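Local coordinates for FAD dependent oxidoreductase domain-containing protein (Deinococcus radiodurans R1, PDB 3C4N) that binds ADP, probably in the site made for its FAD cofactor, and probably works as an oxidoreductase of the ETF-QO/FixC family, at residues A[65-70]-A[191-196]; A[195-200]-A[238-243]; A[203-208]-A[218-223]; A[228-233]-A[370-375]. All coordinates share one frame; numbering follows the deposited sequence.

Interaction 1 (A[65-70]-A[191-196]). With ADP (adenosine-5'-diphosphate), chain C.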
# COMPACT_ATOMS: atom_id res chain seq x y z
N LEU A 65 9.80 6.20 -3.97
CA LEU A 65 8.35 6.20 -4.17
C LEU A 65 7.98 5.09 -5.17
O LEU A 65 8.51 5.05 -6.27
CB LEU A 65 7.89 7.56 -4.74
CG LEU A 65 6.46 8.08 -4.55
CD1 LEU A 65 6.06 8.86 -5.80
CD2 LEU A 65 5.48 6.96 -4.32
N LEU A 66 7.07 4.20 -4.78
CA LEU A 66 6.65 3.12 -5.66
C LEU A 66 5.30 3.50 -6.29
O LEU A 66 4.33 3.78 -5.57
CB LEU A 66 6.49 1.81 -4.85
CG LEU A 66 6.93 0.48 -5.46
CD1 LEU A 66 6.03 -0.63 -4.96
CD2 LEU A 66 6.89 0.55 -6.98
N VAL A 67 5.25 3.52 -7.62
CA VAL A 67 4.01 3.87 -8.32
C VAL A 67 3.48 2.73 -9.16
O VAL A 67 4.19 2.14 -9.98
CB VAL A 67 4.20 5.10 -9.25
CG1 VAL A 67 2.83 5.59 -9.76
CG2 VAL A 67 4.90 6.20 -8.50
N GLU A 68 2.21 2.42 -8.95
CA GLU A 68 1.56 1.35 -9.65
C GLU A 68 0.18 1.83 -10.10
O GLU A 68 -0.54 2.46 -9.33
CB GLU A 68 1.45 0.18 -8.69
CG GLU A 68 0.42 -0.81 -9.05
CD GLU A 68 0.71 -1.50 -10.34
OE1 GLU A 68 -0.27 -1.82 -11.04
OE2 GLU A 68 1.91 -1.72 -10.65
N GLU A 69 -0.18 1.54 -11.35
CA GLU A 69 -1.48 1.99 -11.84
C GLU A 69 -2.60 1.05 -11.45
O GLU A 69 -3.77 1.43 -11.46
CB GLU A 69 -1.46 2.17 -13.35
CG GLU A 69 -1.15 0.93 -14.16
CD GLU A 69 -1.10 1.22 -15.65
OE1 GLU A 69 -0.86 0.26 -16.43
OE2 GLU A 69 -1.29 2.41 -16.03
N GLY A 70 -2.25 -0.17 -11.10
CA GLY A 70 -3.25 -1.13 -10.68
C GLY A 70 -3.23 -1.19 -9.17
O GLY A 70 -2.84 -0.22 -8.50
N LEU A 191 -0.75 3.74 -5.44
CA LEU A 191 -1.44 2.76 -6.27
C LEU A 191 -2.45 3.46 -7.17
O LEU A 191 -2.65 4.67 -7.07
CB LEU A 191 -2.16 1.74 -5.39
CG LEU A 191 -1.27 0.98 -4.40
CD1 LEU A 191 -2.13 0.15 -3.47
CD2 LEU A 191 -0.29 0.10 -5.16
N ASN A 192 -3.08 2.68 -8.04
CA ASN A 192 -4.08 3.19 -8.97
C ASN A 192 -3.66 4.53 -9.56
O ASN A 192 -4.47 5.45 -9.70
CB ASN A 192 -5.42 3.32 -8.25
CG ASN A 192 -5.79 2.06 -7.47
OD1 ASN A 192 -5.65 2.00 -6.24
ND2 ASN A 192 -6.24 1.04 -8.18
N THR A 193 -2.38 4.62 -9.92
CA THR A 193 -1.80 5.83 -10.49
C THR A 193 -0.93 5.51 -11.71
O THR A 193 0.00 4.69 -11.65
CB THR A 193 -0.92 6.53 -9.45
OG1 THR A 193 -1.57 6.47 -8.17
CG2 THR A 193 -0.70 7.98 -9.82
N ARG A 194 -1.23 6.17 -12.82
CA ARG A 194 -0.47 5.97 -14.03
C ARG A 194 0.64 7.00 -14.06
O ARG A 194 0.39 8.20 -13.93
CB ARG A 194 -1.39 6.11 -15.25
CG ARG A 194 -0.70 5.90 -16.59
CD ARG A 194 -1.72 5.89 -17.72
NE ARG A 194 -2.45 7.16 -17.85
CZ ARG A 194 -1.91 8.30 -18.28
NH1 ARG A 194 -0.63 8.35 -18.62
NH2 ARG A 194 -2.66 9.40 -18.37
N ALA A 195 1.86 6.53 -14.21
CA ALA A 195 3.00 7.41 -14.26
C ALA A 195 3.33 7.72 -15.73
O ALA A 195 3.20 6.86 -16.60
CB ALA A 195 4.20 6.76 -13.56
N GLU A 196 3.73 8.96 -15.97
CA GLU A 196 4.10 9.45 -17.29
C GLU A 196 5.46 10.12 -17.11
O GLU A 196 5.62 10.98 -16.23
CB GLU A 196 3.10 10.49 -17.76
CG GLU A 196 3.45 11.15 -19.07
CD GLU A 196 2.69 12.44 -19.29
OE1 GLU A 196 1.49 12.48 -18.95
OE2 GLU A 196 3.29 13.40 -19.81
PB ADP C . 7.04 -7.38 -14.64
O1B ADP C . 8.19 -7.02 -15.47
O2B ADP C . 7.47 -7.55 -13.11
O3B ADP C . 6.38 -8.76 -15.17
PA ADP C . 4.49 -6.68 -14.67
O1A ADP C . 3.95 -6.64 -16.05
O2A ADP C . 4.32 -8.18 -14.08
O3A ADP C . 6.02 -6.20 -14.65
O5' ADP C . 3.86 -5.57 -13.71
C5' ADP C . 4.63 -4.41 -13.82
C4' ADP C . 3.86 -3.21 -13.36
O4' ADP C . 3.94 -1.86 -13.89
C3' ADP C . 2.50 -3.75 -13.71
O3' ADP C . 2.04 -4.61 -12.66
C2' ADP C . 1.63 -2.52 -13.93
O2' ADP C . 0.50 -2.55 -13.04
C1' ADP C . 2.60 -1.33 -13.67
N9 ADP C . 2.54 -0.28 -14.64
C8 ADP C . 2.54 -0.48 -16.03
N7 ADP C . 2.45 0.70 -16.63
C5 ADP C . 2.43 1.68 -15.69
C6 ADP C . 2.46 3.10 -15.70
N6 ADP C . 2.82 3.80 -16.87
N1 ADP C . 2.40 3.77 -14.53
C2 ADP C . 2.36 3.13 -13.36
N3 ADP C . 2.39 1.85 -13.28
C4 ADP C . 2.50 1.05 -14.42
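Val67, at the end of strand 64-67, presents its CG1 methyl to the backbone of Thr193, with Val67 CG1 3.5 Å from Thr193 O; the same methyl meets Ala195 CB. Glu68 follows with its carbonyl, which takes a nearly straight bond from Thr193 N (2.9 Å to Glu68 O, 171° at the hydrogen), the donor tilted from the carbonyl plane. Its side chain has Leu191 CD2 beside its CB, then bends toward the ribose, where OE2 accepts from the amide of Ala44. An acidic ADP-binding residue so placed, ending the second strand, fits a Rossmann-type dinucleotide fold. Glu69 turns to the adenine. Its CG sits between the backbone N and the carbonyl carbon (chi1 61°), and the extended chain lays the carboxylate roughly parallel over one face of the base, Glu69 CD 3.6 Å from ADP C5. OE2 also lies 3.6 Å from Arg194 CG, although the Arg194 guanidinium leads away. Replacing Glu69 with glycine would probably uncover that face of the adenine and leave the Arg194 methylenes without their neighbour. Gly70 closes the link, its O receiving Asn192 N at 2.9 Å. These backbone bonds bring Ala195 N to ADP N1 (2.8 Å, 174°), a geometry that requires N1 as an acceptor, consistent with a neutral adenine read by the main chain.

Interaction 2 (A[195-200]-A[238-243]); sequences AELVPG and ALVEQG. With ADP (adenosine-5'-diphosphate), chain C.
Leu197 packs against Leu239 and Val240 in a buried strand-on-helix contact, in which strand 194-198 meets one flank of helix 236-244 beside the adenine pocket. The axes of the two short elements come within 7.5 Å at 48°, and no direct hydrogen bond joins them. Leu197 contributes the largest single share of the packing. Its CG lies anti to its own carbonyl carbon (chi1 -64°), which directs the branched end at the helix: Leu197 CD1 settles 3.6 Å from Val240 CG1, the two side chains running side by side, whereas Leu239 crosses Leu197 at about a right angle with the two CG atoms 4.1 Å apart. The CD1 branch of Leu239 serves the ligand side. It touches the carbonyl of Ala195, 3.5 Å from Leu239 CD1 to Ala195 O, and lies 3.6 Å from ADP N6, where that amino group donates to Ala195 O (3.1 Å). The methyl thus borders a polar pair without competing for it. One water supplies the polar link between the elements, accepting from Leu197 N and donating to Leu239 O. Gly243 passes close to the Leu197 carbonyl, and a CB there would collide with that oxygen. Ile42 and Val230 complete the apolar layer around Leu197 and Leu239. Strand 194-198 opens the antiparallel run continued by strands 201-205 and 221-225, while helix 236-244 follows strand 227-230 of the main sheet; such a three-stranded meander beside a Rossmann-type dinucleotide-binding sheet is familiar from FAD-dependent oxidoreductases.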
# COMPACT_ATOMS: atom_id res chain seq x y z
N ALA A 195 1.86 6.53 -14.21
CA ALA A 195 3.00 7.41 -14.26
C ALA A 195 3.33 7.72 -15.73
O ALA A 195 3.20 6.86 -16.60
CB ALA A 195 4.20 6.76 -13.56
N GLU A 196 3.73 8.96 -15.97
CA GLU A 196 4.10 9.45 -17.29
C GLU A 196 5.46 10.12 -17.11
O GLU A 196 5.62 10.98 -16.23
CB GLU A 196 3.10 10.49 -17.76
CG GLU A 196 3.45 11.15 -19.07
CD GLU A 196 2.69 12.44 -19.29
OE1 GLU A 196 1.49 12.48 -18.95
OE2 GLU A 196 3.29 13.40 -19.81
N LEU A 197 6.44 9.73 -17.92
CA LEU A 197 7.78 10.30 -17.80
C LEU A 197 7.91 11.69 -18.42
O LEU A 197 7.55 11.91 -19.57
CB LEU A 197 8.82 9.36 -18.43
CG LEU A 197 9.02 7.98 -17.81
CD1 LEU A 197 10.04 7.22 -18.64
CD2 LEU A 197 9.51 8.08 -16.38
N VAL A 198 8.42 12.63 -17.64
CA VAL A 198 8.63 13.98 -18.13
C VAL A 198 10.08 14.36 -17.86
O VAL A 198 10.73 13.79 -16.98
CB VAL A 198 7.69 15.01 -17.44
CG1 VAL A 198 6.25 14.71 -17.78
CG2 VAL A 198 7.90 14.99 -15.92
N PRO A 199 10.60 15.32 -18.61
CA PRO A 199 11.99 15.72 -18.39
C PRO A 199 12.21 16.13 -16.95
O PRO A 199 11.62 17.10 -16.47
CB PRO A 199 12.17 16.88 -19.37
CG PRO A 199 10.77 17.46 -19.46
CD PRO A 199 9.95 16.21 -19.59
N GLY A 200 13.03 15.35 -16.24
CA GLY A 200 13.33 15.65 -14.85
C GLY A 200 12.60 14.86 -13.78
O GLY A 200 13.16 14.54 -12.72
N ALA A 238 7.40 1.42 -24.43
CA ALA A 238 6.57 2.51 -24.92
C ALA A 238 6.59 3.69 -23.96
O ALA A 238 6.65 4.85 -24.38
CB ALA A 238 5.13 2.03 -25.13
N LEU A 239 6.51 3.41 -22.66
CA LEU A 239 6.52 4.45 -21.65
C LEU A 239 7.60 5.49 -21.94
O LEU A 239 7.31 6.68 -22.06
CB LEU A 239 6.78 3.86 -20.27
CG LEU A 239 6.68 4.89 -19.15
CD1 LEU A 239 5.22 5.34 -19.01
CD2 LEU A 239 7.16 4.28 -17.84
N VAL A 240 8.84 5.02 -22.06
CA VAL A 240 9.99 5.89 -22.33
C VAL A 240 9.98 6.50 -23.73
O VAL A 240 10.55 7.56 -23.95
CB VAL A 240 11.31 5.13 -22.14
CG1 VAL A 240 11.39 4.57 -20.74
CG2 VAL A 240 11.41 4.03 -23.17
N GLU A 241 9.33 5.81 -24.66
CA GLU A 241 9.25 6.28 -26.03
C GLU A 241 8.30 7.47 -26.12
O GLU A 241 8.68 8.53 -26.58
CB GLU A 241 8.76 5.15 -26.93
CG GLU A 241 8.30 5.58 -28.32
CD GLU A 241 9.44 6.10 -29.18
OE1 GLU A 241 10.48 5.42 -29.25
OE2 GLU A 241 9.28 7.19 -29.79
N GLN A 242 7.07 7.29 -25.66
CA GLN A 242 6.09 8.36 -25.74
C GLN A 242 6.36 9.48 -24.74
O GLN A 242 5.85 10.59 -24.89
CB GLN A 242 4.69 7.78 -25.56
CG GLN A 242 4.41 6.56 -26.46
CD GLN A 242 3.07 5.89 -26.18
OE1 GLN A 242 2.85 4.72 -26.53
NE2 GLN A 242 2.15 6.62 -25.55
N GLY A 243 7.17 9.20 -23.72
CA GLY A 243 7.46 10.20 -22.71
C GLY A 243 8.75 10.98 -22.91
O GLY A 243 8.79 12.18 -22.64
PB ADP C . 7.04 -7.38 -14.64
O1B ADP C . 8.19 -7.02 -15.47
O2B ADP C . 7.47 -7.55 -13.11
O3B ADP C . 6.38 -8.76 -15.17
PA ADP C . 4.49 -6.68 -14.67
O1A ADP C . 3.95 -6.64 -16.05
O2A ADP C . 4.32 -8.18 -14.08
O3A ADP C . 6.02 -6.20 -14.65
O5' ADP C . 3.86 -5.57 -13.71
C5' ADP C . 4.63 -4.41 -13.82
C4' ADP C . 3.86 -3.21 -13.36
O4' ADP C . 3.94 -1.86 -13.89
C3' ADP C . 2.50 -3.75 -13.71
O3' ADP C . 2.04 -4.61 -12.66
C2' ADP C . 1.63 -2.52 -13.93
O2' ADP C . 0.50 -2.55 -13.04
C1' ADP C . 2.60 -1.33 -13.67
N9 ADP C . 2.54 -0.28 -14.64
C8 ADP C . 2.54 -0.48 -16.03
N7 ADP C . 2.45 0.70 -16.63
C5 ADP C . 2.43 1.68 -15.69
C6 ADP C . 2.46 3.10 -15.70
N6 ADP C . 2.82 3.80 -16.87
N1 ADP C . 2.40 3.77 -14.53
C2 ADP C . 2.36 3.13 -13.36
N3 ADP C . 2.39 1.85 -13.28
C4 ADP C . 2.50 1.05 -14.42
O HOH W 1 5.84 8.52 -20.35

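Interaction 3 (A[203-208]-A[218-223]); sequences RLHRLT and HETRQI
Leu204 and Arg221 form the hydrogen-bonded antiparallel pair of this hairpin. Leu204 N donates to Arg221 O at 2.8 Å, approaching from above the carbonyl plane, while the return bond from Arg221 N to Leu204 O (2.9 Å) is weak and bent to 126°. Arg206 NH2 and Glu219 OE1 make a long salt bridge of 3.9 Å, the oxygen at the guanidinium edge with the two planes almost perpendicular. Arg206 NH1 also comes edge-on to Arg221 NH2, a meeting of like charges probably eased by the Arg221 salt bridge to Glu35. In the neighbouring non-hydrogen-bonded pair, Arg203 bends at chi3 (-55°) to set its guanidinium nearly parallel to the Gln222 amide, 5° between planes, with NE2 over one face; yet Arg203 NH2 and Gln222 NE2, both donors, lie 2.8 Å apart without a hydrogen bond, so this close fit is doubtful. Thr220 CG2 meets the guanidinium edge 3.3 Å from Arg203 NH1. A serine in place of Arg203 would probably leave the Thr220 methyl without its neighbour and deprive Glu196 of its weak ionic partner. On the sheet face of Leu204 and Arg221, Leu204 CD1 packs 3.5 Å from Ile223 CD1. Strand 201-205 runs between strands 194-198 and 221-225, and strand 221-225 continues the sheet to strand 36-42.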
# COMPACT_ATOMS: atom_id res chain seq x y z
N ARG A 203 4.95 12.48 -13.92
CA ARG A 203 3.63 13.10 -13.86
C ARG A 203 2.70 11.98 -13.45
O ARG A 203 2.64 10.94 -14.10
CB ARG A 203 3.23 13.66 -15.22
CG ARG A 203 1.85 14.30 -15.25
CD ARG A 203 1.45 14.73 -16.66
NE ARG A 203 2.44 15.62 -17.28
CZ ARG A 203 2.77 16.82 -16.80
NH1 ARG A 203 2.20 17.28 -15.70
NH2 ARG A 203 3.68 17.55 -17.44
N LEU A 204 1.97 12.19 -12.36
CA LEU A 204 1.06 11.19 -11.82
C LEU A 204 -0.40 11.49 -12.12
O LEU A 204 -0.90 12.56 -11.76
CB LEU A 204 1.26 11.11 -10.32
CG LEU A 204 2.72 10.96 -9.90
CD1 LEU A 204 2.85 11.17 -8.41
CD2 LEU A 204 3.22 9.58 -10.32
N HIS A 205 -1.08 10.54 -12.75
CA HIS A 205 -2.49 10.70 -13.07
C HIS A 205 -3.32 9.80 -12.16
O HIS A 205 -2.94 8.66 -11.91
CB HIS A 205 -2.76 10.33 -14.53
CG HIS A 205 -1.93 11.11 -15.50
ND1 HIS A 205 -0.60 10.84 -15.72
CD2 HIS A 205 -2.23 12.18 -16.27
CE1 HIS A 205 -0.10 11.71 -16.57
NE2 HIS A 205 -1.07 12.54 -16.92
N ARG A 206 -4.45 10.33 -11.66
CA ARG A 206 -5.37 9.58 -10.79
C ARG A 206 -6.82 9.86 -11.18
O ARG A 206 -7.09 10.38 -12.27
CB ARG A 206 -5.17 9.97 -9.31
CG ARG A 206 -3.73 9.83 -8.84
CD ARG A 206 -3.51 9.86 -7.32
NE ARG A 206 -3.40 11.19 -6.79
CZ ARG A 206 -2.42 11.84 -6.17
NH1 ARG A 206 -1.21 11.37 -5.89
NH2 ARG A 206 -2.75 13.06 -5.81
N LEU A 207 -7.73 9.50 -10.28
CA LEU A 207 -9.18 9.69 -10.47
C LEU A 207 -9.85 9.78 -9.10
O LEU A 207 -9.73 8.87 -8.28
CB LEU A 207 -9.79 8.52 -11.26
CG LEU A 207 -9.36 8.37 -12.73
CD1 LEU A 207 -9.99 7.12 -13.34
CD2 LEU A 207 -9.78 9.60 -13.50
N THR A 208 -10.56 10.89 -8.85
CA THR A 208 -11.25 11.11 -7.58
C THR A 208 -12.70 10.63 -7.63
O THR A 208 -13.39 10.79 -8.64
CB THR A 208 -11.26 12.62 -7.19
OG1 THR A 208 -11.94 12.79 -5.94
CG2 THR A 208 -11.95 13.45 -8.26
N HIS A 218 -9.83 13.84 -13.40
CA HIS A 218 -8.41 13.49 -13.40
C HIS A 218 -7.63 14.36 -12.42
O HIS A 218 -8.08 15.44 -12.03
CB HIS A 218 -7.81 13.64 -14.81
CG HIS A 218 -7.96 15.01 -15.39
ND1 HIS A 218 -7.26 15.42 -16.51
CD2 HIS A 218 -8.73 16.07 -15.03
CE1 HIS A 218 -7.59 16.67 -16.81
NE2 HIS A 218 -8.49 17.08 -15.93
N GLU A 219 -6.45 13.89 -12.01
CA GLU A 219 -5.61 14.65 -11.10
C GLU A 219 -4.14 14.47 -11.44
O GLU A 219 -3.48 13.54 -10.98
CB GLU A 219 -5.85 14.22 -9.65
CG GLU A 219 -7.10 14.80 -9.02
CD GLU A 219 -7.22 14.46 -7.53
OE1 GLU A 219 -6.22 14.65 -6.80
OE2 GLU A 219 -8.31 14.01 -7.10
N THR A 220 -3.64 15.38 -12.27
CA THR A 220 -2.25 15.36 -12.69
C THR A 220 -1.40 15.97 -11.59
O THR A 220 -1.78 16.97 -10.98
CB THR A 220 -2.08 16.17 -13.98
OG1 THR A 220 -2.71 15.47 -15.06
CG2 THR A 220 -0.60 16.39 -14.28
N ARG A 221 -0.25 15.38 -11.33
CA ARG A 221 0.64 15.86 -10.28
C ARG A 221 2.08 15.48 -10.58
O ARG A 221 2.42 14.30 -10.61
CB ARG A 221 0.21 15.25 -8.93
CG ARG A 221 1.23 15.39 -7.81
CD ARG A 221 0.91 14.47 -6.63
NE ARG A 221 2.03 14.40 -5.70
CZ ARG A 221 2.15 13.49 -4.73
NH1 ARG A 221 3.21 13.50 -3.94
NH2 ARG A 221 1.22 12.56 -4.57
N GLN A 222 2.93 16.47 -10.82
CA GLN A 222 4.32 16.19 -11.11
C GLN A 222 5.15 16.08 -9.83
O GLN A 222 4.76 16.60 -8.78
CB GLN A 222 4.92 17.27 -12.01
CG GLN A 222 4.32 17.32 -13.39
CD GLN A 222 5.27 17.95 -14.39
OE1 GLN A 222 5.71 19.08 -14.22
NE2 GLN A 222 5.60 17.20 -15.43
N ILE A 223 6.30 15.41 -9.95
CA ILE A 223 7.23 15.22 -8.83
C ILE A 223 8.65 15.05 -9.36
O ILE A 223 8.87 14.33 -10.34
CB ILE A 223 6.86 13.96 -7.99
CG1 ILE A 223 6.77 12.72 -8.88
CG2 ILE A 223 5.55 14.18 -7.26
CD1 ILE A 223 6.37 11.44 -8.15

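Interaction 4 (A[228-233]-A[370-375]); sequences IIVAAG and LHLLLG. With ADP (adenosine-5'-diphosphate), chain C.
Ile228 and His371 begin a ladder of backbone hydrogen bonds between two parallel strands, 227-230 and 370-374, of the Rossmann-type sheet. His371 N gives a straight bond to Ile228 O at 3.0 Å, and the His371 carbonyl takes Val230 N at 2.7 Å; in both, the donor lies nearly along the C=O axis. The third rung differs: Leu373 N reaches Val230 O at 2.9 Å from above the carbonyl plane, as Ala231 leaves the strand. Apolar packing fills the face that bears Ile228, Val230, Leu370 and Leu372. The two valine methyls divide the work: CG1, anti to the backbone N (chi1 174°), meets Leu372 CD1 at 3.7 Å, whereas CG2 turns to Leu370 CD1, which also touches Ile228 CG2. Leu239 and Val240 of helix 236-244 cover Val230 on this face. Beyond the ladder Ala231 CB rests on Leu373 CD2, and Met47 and Cys51 of helix 46-58 pack on Leu373. The loop after strand 227-230 lines the ADP pocket. One water reaches the nucleotide, accepting from Gly233 N and donating to Leu373 O and to ADP O1B (3.0 Å). Gly233 passes so near the diphosphate that a CB would collide with ADP O1A. Ala232 adds CB against the adenine, 3.6 Å from ADP C8. Hydrophobic side chains thus surround a main-chain ladder of three hydrogen bonds, while His371 ND1 remains buried without a partner and the loop end exchanges apolar packing for a water bridge to phosphate.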
# COMPACT_ATOMS: atom_id res chain seq x y z
N ILE A 228 14.96 7.37 -11.76
CA ILE A 228 13.69 6.77 -12.17
C ILE A 228 13.89 5.38 -12.78
O ILE A 228 14.53 5.23 -13.82
CB ILE A 228 12.98 7.64 -13.23
CG1 ILE A 228 12.63 9.01 -12.63
CG2 ILE A 228 11.75 6.92 -13.76
CD1 ILE A 228 12.05 9.99 -13.63
N ILE A 229 13.32 4.38 -12.11
CA ILE A 229 13.40 3.00 -12.57
C ILE A 229 12.08 2.62 -13.24
O ILE A 229 11.03 2.61 -12.60
CB ILE A 229 13.68 2.04 -11.40
CG1 ILE A 229 15.03 2.40 -10.77
CG2 ILE A 229 13.66 0.60 -11.87
CD1 ILE A 229 15.38 1.55 -9.59
N VAL A 230 12.16 2.32 -14.54
CA VAL A 230 11.00 1.94 -15.34
C VAL A 230 10.81 0.43 -15.33
O VAL A 230 11.39 -0.29 -16.14
CB VAL A 230 11.18 2.41 -16.80
CG1 VAL A 230 10.05 1.90 -17.67
CG2 VAL A 230 11.23 3.92 -16.86
N ALA A 231 9.97 -0.03 -14.40
CA ALA A 231 9.65 -1.44 -14.24
C ALA A 231 8.19 -1.68 -14.62
O ALA A 231 7.47 -2.38 -13.92
CB ALA A 231 9.86 -1.86 -12.79
N ALA A 232 7.77 -1.11 -15.75
CA ALA A 232 6.39 -1.24 -16.19
C ALA A 232 6.17 -2.52 -16.98
O ALA A 232 5.13 -2.70 -17.59
CB ALA A 232 5.99 -0.03 -17.02
N GLY A 233 7.15 -3.41 -16.94
CA GLY A 233 7.03 -4.65 -17.68
C GLY A 233 6.99 -4.36 -19.17
O GLY A 233 7.69 -3.47 -19.66
N LEU A 370 18.03 7.41 -15.57
CA LEU A 370 16.88 6.69 -16.11
C LEU A 370 17.20 5.23 -16.47
O LEU A 370 18.02 4.97 -17.35
CB LEU A 370 16.35 7.40 -17.36
CG LEU A 370 15.05 6.82 -17.92
CD1 LEU A 370 13.93 7.08 -16.91
CD2 LEU A 370 14.71 7.48 -19.24
N HIS A 371 16.56 4.29 -15.77
CA HIS A 371 16.78 2.86 -16.01
C HIS A 371 15.55 2.12 -16.48
O HIS A 371 14.45 2.36 -15.99
CB HIS A 371 17.29 2.17 -14.75
CG HIS A 371 18.57 2.74 -14.23
ND1 HIS A 371 18.61 3.80 -13.35
CD2 HIS A 371 19.86 2.44 -14.52
CE1 HIS A 371 19.87 4.13 -13.12
NE2 HIS A 371 20.65 3.32 -13.82
N LEU A 372 15.74 1.21 -17.43
CA LEU A 372 14.65 0.40 -17.93
C LEU A 372 14.88 -1.05 -17.49
O LEU A 372 15.82 -1.70 -17.93
CB LEU A 372 14.58 0.49 -19.46
CG LEU A 372 13.62 -0.48 -20.17
CD1 LEU A 372 12.19 -0.24 -19.74
CD2 LEU A 372 13.76 -0.29 -21.67
N LEU A 373 14.01 -1.53 -16.60
CA LEU A 373 14.08 -2.88 -16.04
C LEU A 373 13.16 -3.81 -16.80
O LEU A 373 11.96 -3.56 -16.90
CB LEU A 373 13.65 -2.85 -14.56
CG LEU A 373 13.65 -4.13 -13.72
CD1 LEU A 373 15.00 -4.83 -13.85
CD2 LEU A 373 13.38 -3.79 -12.25
N LEU A 374 13.72 -4.88 -17.33
CA LEU A 374 12.93 -5.85 -18.07
C LEU A 374 13.06 -7.22 -17.43
O LEU A 374 14.16 -7.63 -17.01
CB LEU A 374 13.41 -5.90 -19.53
CG LEU A 374 12.64 -5.12 -20.60
CD1 LEU A 374 12.09 -3.85 -20.04
CD2 LEU A 374 13.55 -4.85 -21.80
N GLY A 375 11.93 -7.91 -17.34
CA GLY A 375 11.87 -9.25 -16.78
C GLY A 375 11.86 -10.20 -17.96
O GLY A 375 12.93 -10.59 -18.43
PB ADP C . 7.04 -7.38 -14.64
O1B ADP C . 8.19 -7.02 -15.47
O2B ADP C . 7.47 -7.55 -13.11
O3B ADP C . 6.38 -8.76 -15.17
PA ADP C . 4.49 -6.68 -14.67
O1A ADP C . 3.95 -6.64 -16.05
O2A ADP C . 4.32 -8.18 -14.08
O3A ADP C . 6.02 -6.20 -14.65
O5' ADP C . 3.86 -5.57 -13.71
C5' ADP C . 4.63 -4.41 -13.82
C4' ADP C . 3.86 -3.21 -13.36
O4' ADP C . 3.94 -1.86 -13.89
C3' ADP C . 2.50 -3.75 -13.71
O3' ADP C . 2.04 -4.61 -12.66
C2' ADP C . 1.63 -2.52 -13.93
O2' ADP C . 0.50 -2.55 -13.04
C1' ADP C . 2.60 -1.33 -13.67
N9 ADP C . 2.54 -0.28 -14.64
C8 ADP C . 2.54 -0.48 -16.03
N7 ADP C . 2.45 0.70 -16.63
C5 ADP C . 2.43 1.68 -15.69
C6 ADP C . 2.46 3.10 -15.70
N6 ADP C . 2.82 3.80 -16.87
N1 ADP C . 2.40 3.77 -14.53
C2 ADP C . 2.36 3.13 -13.36
N3 ADP C . 2.39 1.85 -13.28
C4 ADP C . 2.50 1.05 -14.42
O HOH W 2 9.64 -4.39 -15.41
O HOH W 3 9.52 -2.10 -18.11

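All four contacts reach one sheet. Interactions 1 and 2 share Ala195 and Glu196 on strand 194-198, with centres 13 Å apart; interaction 1 holds Ala195 at the adenine, and interaction 2 backs it with a helix. Interaction 3 is nested in the loop closed by interaction 2 and touches interaction 1 through strand 201-205, the neighbour of strand 194-198 in the sheet, their centres 10 Å apart; its Leu204 side chain still lies about 7 Å from the ADP. Interaction 4 packs against interaction 2, with Leu239 CD2 3.7 Å from Val230 CG1, but stays about 6 Å from interaction 1 at nearest atoms. Together interactions 1, 2 and 4 line the nucleotide from adenine to diphosphate.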